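Local coordinates for glycosyl hydrolase, family 8 (Clostridium perfringens, PDB 3REN), which acts as an alpha-amylase, presumably hydrolysing alpha-1,4-glucosidic bonds of starch-like polysaccharides, and folds as an (alpha/alpha)6 barrel, at residues 23-28 against 320-325; 41-46 against 333-338; 154-159 against 190-195. All coordinates share one frame; numbering follows the deposited sequence.

Contact 1: residues 23-28 against 320-325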
loop_
_atom_site.group_PDB
_atom_site.type_symbol
_atom_site.label_atom_id
_atom_site.label_comp_id
_atom_site.label_asym_id
_atom_site.label_seq_id
_atom_site.Cartn_x
_atom_site.Cartn_y
_atom_site.Cartn_z
ATOM N N GLU A 23 12.296 4.409 12.899
ATOM C CA GLU A 23 11.832 3.077 12.549
ATOM C C GLU A 23 11.574 2.230 13.811
ATOM O O GLU A 23 10.512 1.567 13.927
ATOM C CB GLU A 23 12.850 2.369 11.669
ATOM C CG GLU A 23 12.353 0.991 11.144
ATOM C CD GLU A 23 13.396 0.241 10.306
ATOM O OE1 GLU A 23 14.423 0.841 9.899
ATOM O OE2 GLU A 23 13.193 -0.978 10.063
ATOM N N LYS A 24 12.556 2.215 14.723
ATOM C CA LYS A 24 12.394 1.447 15.973
ATOM C C LYS A 24 11.172 1.871 16.769
ATOM O O LYS A 24 10.404 1.028 17.260
ATOM C CB LYS A 24 13.633 1.528 16.884
ATOM C CG LYS A 24 13.450 0.729 18.210
ATOM C CD LYS A 24 14.783 0.296 18.793
ATOM C CE LYS A 24 14.739 0.034 20.304
ATOM N NZ LYS A 24 13.427 -0.120 20.983
HETATM N N MSE A 25 11.021 3.179 16.931
HETATM C CA MSE A 25 9.917 3.727 17.719
HETATM C C MSE A 25 8.596 3.306 17.093
HETATM O O MSE A 25 7.633 2.939 17.809
HETATM C CB MSE A 25 9.979 5.266 17.655
HETATM C CG MSE A 25 11.096 5.927 18.485
HETATM SE SE MSE A 25 11.225 7.902 17.994
HETATM C CE MSE A 25 9.387 8.428 18.334
ATOM N N LEU A 26 8.542 3.407 15.759
ATOM C CA LEU A 26 7.321 3.126 15.048
ATOM C C LEU A 26 6.999 1.596 15.065
ATOM O O LEU A 26 5.854 1.176 15.298
ATOM C CB LEU A 26 7.361 3.715 13.636
ATOM C CG LEU A 26 6.159 3.398 12.721
ATOM C CD1 LEU A 26 4.779 3.805 13.343
ATOM C CD2 LEU A 26 6.374 4.112 11.421
ATOM N N PHE A 27 8.003 0.776 14.823
ATOM C CA PHE A 27 7.802 -0.686 14.931
ATOM C C PHE A 27 7.349 -1.070 16.345
ATOM O O PHE A 27 6.406 -1.883 16.517
ATOM C CB PHE A 27 9.081 -1.457 14.582
ATOM C CG PHE A 27 8.892 -2.947 14.643
ATOM C CD1 PHE A 27 8.397 -3.634 13.529
ATOM C CD2 PHE A 27 9.148 -3.647 15.817
ATOM C CE1 PHE A 27 8.165 -5.012 13.585
ATOM C CE2 PHE A 27 8.914 -5.019 15.883
ATOM C CZ PHE A 27 8.428 -5.705 14.755
ATOM N N ASP A 28 7.985 -0.464 17.348
ATOM C CA ASP A 28 7.606 -0.707 18.763
ATOM C C ASP A 28 6.144 -0.338 19.022
ATOM O O ASP A 28 5.440 -1.043 19.742
ATOM C CB ASP A 28 8.474 0.079 19.758
ATOM C CG ASP A 28 9.889 -0.535 19.968
ATOM O OD1 ASP A 28 10.194 -1.649 19.452
ATOM O OD2 ASP A 28 10.720 0.157 20.626
ATOM N N VAL A 320 0.502 7.354 25.130
ATOM C CA VAL A 320 0.351 5.960 24.729
ATOM C C VAL A 320 0.628 5.782 23.234
ATOM O O VAL A 320 0.925 4.661 22.786
ATOM C CB VAL A 320 -1.027 5.381 25.102
ATOM C CG1 VAL A 320 -1.272 5.488 26.624
ATOM C CG2 VAL A 320 -2.128 6.039 24.301
ATOM N N LEU A 321 0.607 6.886 22.473
ATOM C CA LEU A 321 0.827 6.811 21.023
ATOM C C LEU A 321 2.246 7.107 20.627
ATOM O O LEU A 321 2.539 7.199 19.440
ATOM C CB LEU A 321 -0.124 7.719 20.225
ATOM C CG LEU A 321 -1.614 7.616 20.469
ATOM C CD1 LEU A 321 -2.371 8.612 19.577
ATOM C CD2 LEU A 321 -2.094 6.148 20.286
ATOM N N TYR A 322 3.124 7.265 21.615
ATOM C CA TYR A 322 4.538 7.495 21.339
ATOM C C TYR A 322 5.041 6.545 20.249
ATOM O O TYR A 322 4.926 5.319 20.349
ATOM C CB TYR A 322 5.363 7.311 22.604
ATOM C CG TYR A 322 6.829 7.423 22.364
ATOM C CD1 TYR A 322 7.412 8.677 22.093
ATOM C CD2 TYR A 322 7.650 6.297 22.388
ATOM C CE1 TYR A 322 8.767 8.807 21.848
ATOM C CE2 TYR A 322 9.041 6.421 22.134
ATOM C CZ TYR A 322 9.577 7.688 21.877
ATOM O OH TYR A 322 10.929 7.840 21.627
ATOM N N GLY A 323 5.608 7.129 19.210
ATOM C CA GLY A 323 6.232 6.369 18.148
ATOM C C GLY A 323 5.308 6.263 16.946
ATOM O O GLY A 323 5.773 6.017 15.836
ATOM N N GLY A 324 4.010 6.446 17.177
ATOM C CA GLY A 324 3.012 6.293 16.124
ATOM C C GLY A 324 2.512 7.559 15.424
ATOM O O GLY A 324 2.966 8.665 15.707
ATOM N N PHE A 325 1.556 7.366 14.510
ATOM C CA PHE A 325 0.872 8.460 13.828
ATOM C C PHE A 325 -0.620 8.390 14.154
ATOM O O PHE A 325 -1.252 7.319 14.029
ATOM C CB PHE A 325 1.060 8.366 12.320
ATOM C CG PHE A 325 2.473 8.591 11.871
ATOM C CD1 PHE A 325 3.414 7.571 11.955
ATOM C CD2 PHE A 325 2.866 9.822 11.365
ATOM C CE1 PHE A 325 4.737 7.778 11.549
ATOM C CE2 PHE A 325 4.177 10.031 10.958
ATOM C CZ PHE A 325 5.117 9.012 11.066
HETATM O O HOH W 1 7.209 3.208 20.414
#
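A type II beta turn running from Leu321 to Gly324 sets Gly323 against Met25 and Leu26 on one flank of helix 21-33, and the pairing illustrates how a turn can dock on a helix with no direct hydrogen bond between them. Gly323 and Met25 come within 4.6 Å, CA to CA. The nearest thing to a polar link is a CA-H...O contact, Leu26 CA lying 3.4 Å from Gly323 O; that carbonyl also accepts a hydrogen bond from Gln313. A single water completes the join, giving one hydrogen to Met25 O (2.7 Å) and the other to Tyr322 O (3.1 Å).

Two side-chain pairs add to this. Met25, present as selenomethionine, meets Tyr322 in an oblique Met-aromatic contact: SE stands 5.1 Å from the ring centroid, 47° off the normal. The bend at its last torsion (chi3 55°) turns the methyl toward the CE1-CZ side of the Tyr322 ring, Met25 CE lying 3.6 Å from Tyr322 CE1. Further in, Leu26 CD2 reaches the edge of the Phe325 ring, 4.0 Å from CE1, while Ala341 and Phe345 of helix 335-346 pack beside the same leucine. With Gly323 at positive phi (100°) in the third position, the loop shows the classic type II turn, here between helices 299-312 and 335-346 of the (alpha/alpha)6 barrel and laid against helix 21-33.

Contact 2: residues 41-46 against 333-338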
loop_
_atom_site.group_PDB
_atom_site.type_symbol
_atom_site.label_atom_id
_atom_site.label_comp_id
_atom_site.label_asym_id
_atom_site.label_seq_id
_atom_site.Cartn_x
_atom_site.Cartn_y
_atom_site.Cartn_z
ATOM N N ILE A 41 -2.292 -7.459 13.195
ATOM C CA ILE A 41 -2.235 -6.000 13.387
ATOM C C ILE A 41 -3.653 -5.404 13.330
ATOM O O ILE A 41 -4.364 -5.558 12.344
ATOM C CB ILE A 41 -1.349 -5.359 12.323
ATOM C CG1 ILE A 41 0.031 -6.024 12.375
ATOM C CG2 ILE A 41 -1.346 -3.829 12.465
ATOM C CD1 ILE A 41 0.867 -5.812 11.153
ATOM N N TYR A 42 -4.037 -4.698 14.376
ATOM C CA TYR A 42 -5.346 -4.083 14.468
ATOM C C TYR A 42 -5.424 -2.963 13.432
ATOM O O TYR A 42 -4.420 -2.312 13.165
ATOM C CB TYR A 42 -5.479 -3.388 15.832
ATOM C CG TYR A 42 -5.523 -4.270 17.055
ATOM C CD1 TYR A 42 -5.983 -5.590 16.983
ATOM C CD2 TYR A 42 -5.158 -3.756 18.305
ATOM C CE1 TYR A 42 -6.040 -6.404 18.144
ATOM C CE2 TYR A 42 -5.226 -4.537 19.473
ATOM C CZ TYR A 42 -5.668 -5.852 19.376
ATOM O OH TYR A 42 -5.758 -6.604 20.498
ATOM N N THR A 43 -6.613 -2.731 12.917
ATOM C CA THR A 43 -6.898 -1.635 11.980
ATOM C C THR A 43 -6.833 -0.251 12.639
ATOM O O THR A 43 -6.329 0.691 12.040
ATOM C CB THR A 43 -8.275 -1.869 11.353
ATOM O OG1 THR A 43 -8.267 -3.178 10.764
ATOM C CG2 THR A 43 -8.595 -0.785 10.300
ATOM N N ASN A 44 -7.351 -0.144 13.858
ATOM C CA ASN A 44 -7.280 1.061 14.672
ATOM C C ASN A 44 -6.770 0.771 16.092
ATOM O O ASN A 44 -6.823 -0.423 16.573
ATOM C CB ASN A 44 -8.674 1.702 14.777
ATOM C CG ASN A 44 -9.296 1.968 13.439
ATOM O OD1 ASN A 44 -10.286 1.372 13.107
ATOM N ND2 ASN A 44 -8.704 2.848 12.655
ATOM N N TYR A 45 -6.323 1.832 16.789
ATOM C CA TYR A 45 -5.781 1.670 18.136
ATOM C C TYR A 45 -6.886 1.273 19.121
ATOM O O TYR A 45 -6.663 0.491 20.057
ATOM C CB TYR A 45 -5.047 2.957 18.582
ATOM C CG TYR A 45 -4.543 2.936 19.985
ATOM C CD1 TYR A 45 -3.489 2.101 20.362
ATOM C CD2 TYR A 45 -5.129 3.708 20.954
ATOM C CE1 TYR A 45 -3.032 2.053 21.677
ATOM C CE2 TYR A 45 -4.668 3.676 22.285
ATOM C CZ TYR A 45 -3.626 2.857 22.626
ATOM O OH TYR A 45 -3.163 2.814 23.934
ATOM N N ILE A 46 -8.090 1.798 18.873
ATOM C CA ILE A 46 -9.252 1.599 19.727
ATOM C C ILE A 46 -10.285 0.829 18.924
ATOM O O ILE A 46 -10.503 1.129 17.748
ATOM C CB ILE A 46 -9.773 2.993 20.194
ATOM C CG1 ILE A 46 -8.695 3.685 21.052
ATOM C CG2 ILE A 46 -11.106 2.913 20.898
ATOM C CD1 ILE A 46 -8.516 3.086 22.503
ATOM N N VAL A 333 -6.278 6.312 15.394
ATOM C CA VAL A 333 -5.050 5.825 14.761
ATOM C C VAL A 333 -5.485 4.889 13.622
ATOM O O VAL A 333 -6.420 4.120 13.829
ATOM C CB VAL A 333 -4.153 5.035 15.766
ATOM C CG1 VAL A 333 -2.991 4.298 15.058
ATOM C CG2 VAL A 333 -3.571 5.946 16.847
ATOM N N TYR A 334 -4.836 4.972 12.465
ATOM C CA TYR A 334 -5.063 4.058 11.356
ATOM C C TYR A 334 -3.819 3.243 11.055
ATOM O O TYR A 334 -2.775 3.816 10.747
ATOM C CB TYR A 334 -5.542 4.816 10.076
ATOM C CG TYR A 334 -6.995 5.180 10.221
ATOM C CD1 TYR A 334 -7.391 6.293 10.963
ATOM C CD2 TYR A 334 -7.991 4.331 9.707
ATOM C CE1 TYR A 334 -8.758 6.583 11.160
ATOM C CE2 TYR A 334 -9.345 4.607 9.888
ATOM C CZ TYR A 334 -9.717 5.734 10.613
ATOM O OH TYR A 334 -11.062 5.996 10.785
ATOM N N SER A 335 -3.939 1.918 11.114
ATOM C CA SER A 335 -2.812 1.035 10.864
ATOM C C SER A 335 -2.201 1.355 9.515
ATOM O O SER A 335 -0.985 1.353 9.338
ATOM C CB SER A 335 -3.259 -0.441 10.924
ATOM O OG SER A 335 -4.267 -0.702 9.935
ATOM N N PHE A 336 -3.049 1.617 8.540
ATOM C CA PHE A 336 -2.543 1.845 7.184
ATOM C C PHE A 336 -1.470 2.963 7.095
ATOM O O PHE A 336 -0.432 2.790 6.429
ATOM C CB PHE A 336 -3.708 2.114 6.228
ATOM C CG PHE A 336 -3.297 2.281 4.796
ATOM C CD1 PHE A 336 -2.843 1.193 4.057
ATOM C CD2 PHE A 336 -3.418 3.530 4.171
ATOM C CE1 PHE A 336 -2.481 1.339 2.701
ATOM C CE2 PHE A 336 -3.069 3.699 2.833
ATOM C CZ PHE A 336 -2.591 2.620 2.085
ATOM N N ASP A 337 -1.705 4.085 7.774
ATOM C CA ASP A 337 -0.719 5.171 7.765
ATOM C C ASP A 337 0.548 4.821 8.496
ATOM O O ASP A 337 1.631 5.173 8.046
ATOM C CB ASP A 337 -1.306 6.454 8.337
ATOM C CG ASP A 337 -2.296 7.100 7.383
ATOM O OD1 ASP A 337 -2.095 6.997 6.150
ATOM O OD2 ASP A 337 -3.279 7.669 7.871
ATOM N N ASN A 338 0.402 4.112 9.614
ATOM C CA ASN A 338 1.535 3.659 10.395
ATOM C C ASN A 338 2.425 2.651 9.665
ATOM O O ASN A 338 3.657 2.773 9.694
ATOM C CB ASN A 338 1.073 3.144 11.764
ATOM C CG ASN A 338 0.638 4.285 12.672
ATOM O OD1 ASN A 338 1.445 4.804 13.422
ATOM N ND2 ASN A 338 -0.638 4.713 12.565
HETATM O O HOH W 2 -5.821 1.033 8.776
HETATM O O HOH W 3 -7.944 4.376 17.232
#
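Thr43 O and Val333 O are the acceptors joining loop 41-46 to the start of helix 335-346, a worked case of a helix end whose backbone N-H groups find partners outside the helix. Ser335 N donates to Thr43 O at 2.8 Å in a nearly straight bond (169°), tilted somewhat from the carbonyl plane. In the reverse direction, Asn44 ND2 gives a hydrogen to Val333 O at 2.9 Å, the acceptor lying in the amide plane. Asn44 ND2 also sits over one face of the Tyr334 ring, offset toward its rim, 3.3 Å from Tyr334 CE2, the two planes 86° apart. Asn44 CG lies anti to its carbonyl carbon (chi1 -54°), which lets ND2 point at Val333 O while it stands over the ring.

Phe336 N donates to a water at 2.8 Å; this water also bonds Ser335 OG and, weakly, Thr43 O. A second water accepts from Ile46 N and, weakly, Val333 N. Tyr334 O accepts Asn338 ND2 from above its carbonyl plane, with weak backbone bonds from Asp337 N and Asn338 N besides, while Ser59 O holds the hydroxyl of Thr43. Tyr42 O is buried without a polar partner, Ser335 CB pressing to 3.1 Å from it. Tyr45 CB packs on Val333 CB. The N-H groups of a helix's first turn lack partners within it; just after Tyr334 at the N-cap position, Ser335 N and Phe336 N find theirs in Thr43 O and a water.

Contact 3: residues 154-159 against 190-195; sequences ETLVDY and EGIYEK
Glu154, in the turn of the beta hairpin formed by strands 151-152 and 155-160, lies against Gly191, Ile192 and Lys195 of helix 188-201, giving an example of a hairpin turn packed on a helix. The carboxylate lies close over the backbone at Gly191, with Glu154 OE1 3.2 Å from Gly191 CA. Glu154 O, in turn, is flanked by carbons: Ile192 CD1 at 3.6 Å and Lys195 CG at 3.5 Å. Farther along the strand, Leu156 CG meets Ile192 CG2 at 4.2 Å, and Met179 of helix 176-185 and Leu117 of helix 113-130 back the leucine.

The lysine is bent at its second torsion (chi2 66°), which folds its chain past Thr155 so that Lys195 CE comes 3.3 Å from Thr155 OG1, while the ammonium goes on to a hydrogen bond with Gln221. Behind this first shell, the main chain of the turn adopts a left-handed conformation at Glu154 (phi 61°), and Glu154 N is held by the carboxylate of Glu151. No direct hydrogen bond spans the contact. Instead, one water donates to Gly191 O at 2.7 Å and, more weakly, to Glu154 OE2 at 2.9 Å.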
loop_
_atom_site.group_PDB
_atom_site.type_symbol
_atom_site.label_atom_id
_atom_site.label_comp_id
_atom_site.label_asym_id
_atom_site.label_seq_id
_atom_site.Cartn_x
_atom_site.Cartn_y
_atom_site.Cartn_z
ATOM N N GLU A 154 -8.297 -9.926 -19.779
ATOM C CA GLU A 154 -7.006 -9.513 -19.258
ATOM C C GLU A 154 -7.011 -8.361 -18.241
ATOM O O GLU A 154 -5.949 -7.872 -17.892
ATOM C CB GLU A 154 -6.033 -9.253 -20.403
ATOM C CG GLU A 154 -5.633 -10.530 -21.121
ATOM C CD GLU A 154 -4.859 -10.255 -22.390
ATOM O OE1 GLU A 154 -3.769 -10.851 -22.570
ATOM O OE2 GLU A 154 -5.346 -9.427 -23.203
ATOM N N THR A 155 -8.190 -7.935 -17.788
ATOM C CA THR A 155 -8.326 -6.913 -16.735
ATOM C C THR A 155 -8.729 -7.589 -15.398
ATOM O O THR A 155 -9.681 -8.364 -15.368
ATOM C CB THR A 155 -9.452 -5.911 -17.086
ATOM O OG1 THR A 155 -9.138 -5.250 -18.309
ATOM C CG2 THR A 155 -9.670 -4.849 -15.988
ATOM N N LEU A 156 -8.012 -7.282 -14.321
ATOM C CA LEU A 156 -8.402 -7.679 -12.965
ATOM C C LEU A 156 -9.357 -6.649 -12.346
ATOM O O LEU A 156 -9.047 -5.448 -12.270
ATOM C CB LEU A 156 -7.158 -7.837 -12.050
ATOM C CG LEU A 156 -6.035 -8.789 -12.449
ATOM C CD1 LEU A 156 -5.043 -8.998 -11.282
ATOM C CD2 LEU A 156 -6.667 -10.128 -12.842
ATOM N N VAL A 157 -10.510 -7.114 -11.898
ATOM C CA VAL A 157 -11.440 -6.236 -11.200
ATOM C C VAL A 157 -11.123 -6.233 -9.716
ATOM O O VAL A 157 -10.458 -7.182 -9.217
ATOM C CB VAL A 157 -12.920 -6.644 -11.473
ATOM C CG1 VAL A 157 -13.157 -6.680 -12.997
ATOM C CG2 VAL A 157 -13.225 -7.988 -10.855
ATOM N N ASP A 158 -11.603 -5.190 -9.030
ATOM C CA ASP A 158 -11.225 -4.904 -7.671
ATOM C C ASP A 158 -11.760 -5.904 -6.687
ATOM O O ASP A 158 -11.058 -6.262 -5.745
ATOM C CB ASP A 158 -11.779 -3.551 -7.199
ATOM C CG ASP A 158 -11.120 -2.351 -7.875
ATOM O OD1 ASP A 158 -10.058 -2.480 -8.557
ATOM O OD2 ASP A 158 -11.685 -1.245 -7.702
ATOM N N TYR A 159 -13.039 -6.260 -6.834
ATOM C CA TYR A 159 -13.812 -6.851 -5.722
ATOM C C TYR A 159 -14.225 -8.260 -6.104
ATOM O O TYR A 159 -14.600 -8.507 -7.241
ATOM C CB TYR A 159 -15.047 -5.962 -5.375
ATOM C CG TYR A 159 -15.989 -6.611 -4.364
ATOM C CD1 TYR A 159 -15.861 -6.391 -3.001
ATOM C CD2 TYR A 159 -16.958 -7.511 -4.794
ATOM C CE1 TYR A 159 -16.722 -7.016 -2.103
ATOM C CE2 TYR A 159 -17.780 -8.139 -3.932
ATOM C CZ TYR A 159 -17.682 -7.899 -2.601
ATOM O OH TYR A 159 -18.557 -8.597 -1.801
ATOM N N GLU A 190 1.976 -12.057 -18.785
ATOM C CA GLU A 190 2.434 -10.985 -19.703
ATOM C C GLU A 190 1.281 -10.211 -20.289
ATOM O O GLU A 190 1.329 -8.969 -20.385
ATOM C CB GLU A 190 3.293 -11.543 -20.844
ATOM C CG GLU A 190 4.627 -12.088 -20.349
ATOM C CD GLU A 190 5.515 -12.633 -21.464
ATOM O OE1 GLU A 190 5.074 -12.691 -22.654
ATOM O OE2 GLU A 190 6.675 -12.989 -21.124
ATOM N N GLY A 191 0.245 -10.947 -20.694
ATOM C CA GLY A 191 -0.959 -10.327 -21.208
ATOM C C GLY A 191 -1.639 -9.469 -20.150
ATOM O O GLY A 191 -2.177 -8.401 -20.459
ATOM N N ILE A 192 -1.634 -9.939 -18.903
ATOM C CA ILE A 192 -2.253 -9.180 -17.809
ATOM C C ILE A 192 -1.461 -7.902 -17.556
ATOM O O ILE A 192 -2.062 -6.831 -17.431
ATOM C CB ILE A 192 -2.350 -9.997 -16.473
ATOM C CG1 ILE A 192 -3.136 -11.304 -16.683
ATOM C CG2 ILE A 192 -3.041 -9.192 -15.435
ATOM C CD1 ILE A 192 -4.621 -11.090 -16.815
ATOM N N TYR A 193 -0.122 -8.032 -17.463
ATOM C CA TYR A 193 0.777 -6.886 -17.344
ATOM C C TYR A 193 0.553 -5.858 -18.452
ATOM O O TYR A 193 0.473 -4.651 -18.166
ATOM C CB TYR A 193 2.270 -7.304 -17.337
ATOM C CG TYR A 193 3.226 -6.125 -17.133
ATOM C CD1 TYR A 193 3.569 -5.274 -18.190
ATOM C CD2 TYR A 193 3.781 -5.862 -15.874
ATOM C CE1 TYR A 193 4.423 -4.223 -18.003
ATOM C CE2 TYR A 193 4.642 -4.808 -15.679
ATOM C CZ TYR A 193 4.963 -3.996 -16.741
ATOM O OH TYR A 193 5.838 -2.959 -16.548
ATOM N N GLU A 194 0.478 -6.325 -19.700
ATOM C CA GLU A 194 0.301 -5.442 -20.875
ATOM C C GLU A 194 -1.042 -4.693 -20.838
ATOM O O GLU A 194 -1.090 -3.492 -21.113
ATOM C CB GLU A 194 0.423 -6.195 -22.208
ATOM C CG GLU A 194 1.786 -6.850 -22.485
ATOM C CD GLU A 194 2.942 -5.845 -22.702
ATOM O OE1 GLU A 194 2.788 -4.888 -23.505
ATOM O OE2 GLU A 194 4.025 -6.026 -22.086
ATOM N N LYS A 195 -2.123 -5.396 -20.494
ATOM C CA LYS A 195 -3.425 -4.741 -20.355
ATOM C C LYS A 195 -3.472 -3.723 -19.200
ATOM O O LYS A 195 -3.913 -2.579 -19.389
ATOM C CB LYS A 195 -4.554 -5.758 -20.251
ATOM C CG LYS A 195 -5.965 -5.149 -20.025
ATOM C CD LYS A 195 -6.455 -4.305 -21.228
ATOM C CE LYS A 195 -7.928 -3.927 -21.074
ATOM N NZ LYS A 195 -8.348 -2.813 -21.984
HETATM O O HOH W 4 -2.981 -7.736 -22.902
#

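Overall arrangement
Contacts 1 and 2 are neighbours, their centres 12 Å apart: contact 2 holds the start of helix 335-346 and contact 1 the loop that precedes it, docked on helix 21-33. Asn338 of contact 2 links them: its OD1 probably accepts a hydrogen bond from Phe325 N of contact 1, and the same oxygen packs against Leu26. Contact 1 is the buried one, relying on apolar and Met-aromatic packing plus a water; contact 2, partly buried, depends on direct hydrogen bonds at a helix start. Contact 3, across the chain's centre and about 37 Å from contact 1 between centres, shares no element with them. Also partly buried, it combines carbon packing with a water bridge at an exposed glutamate.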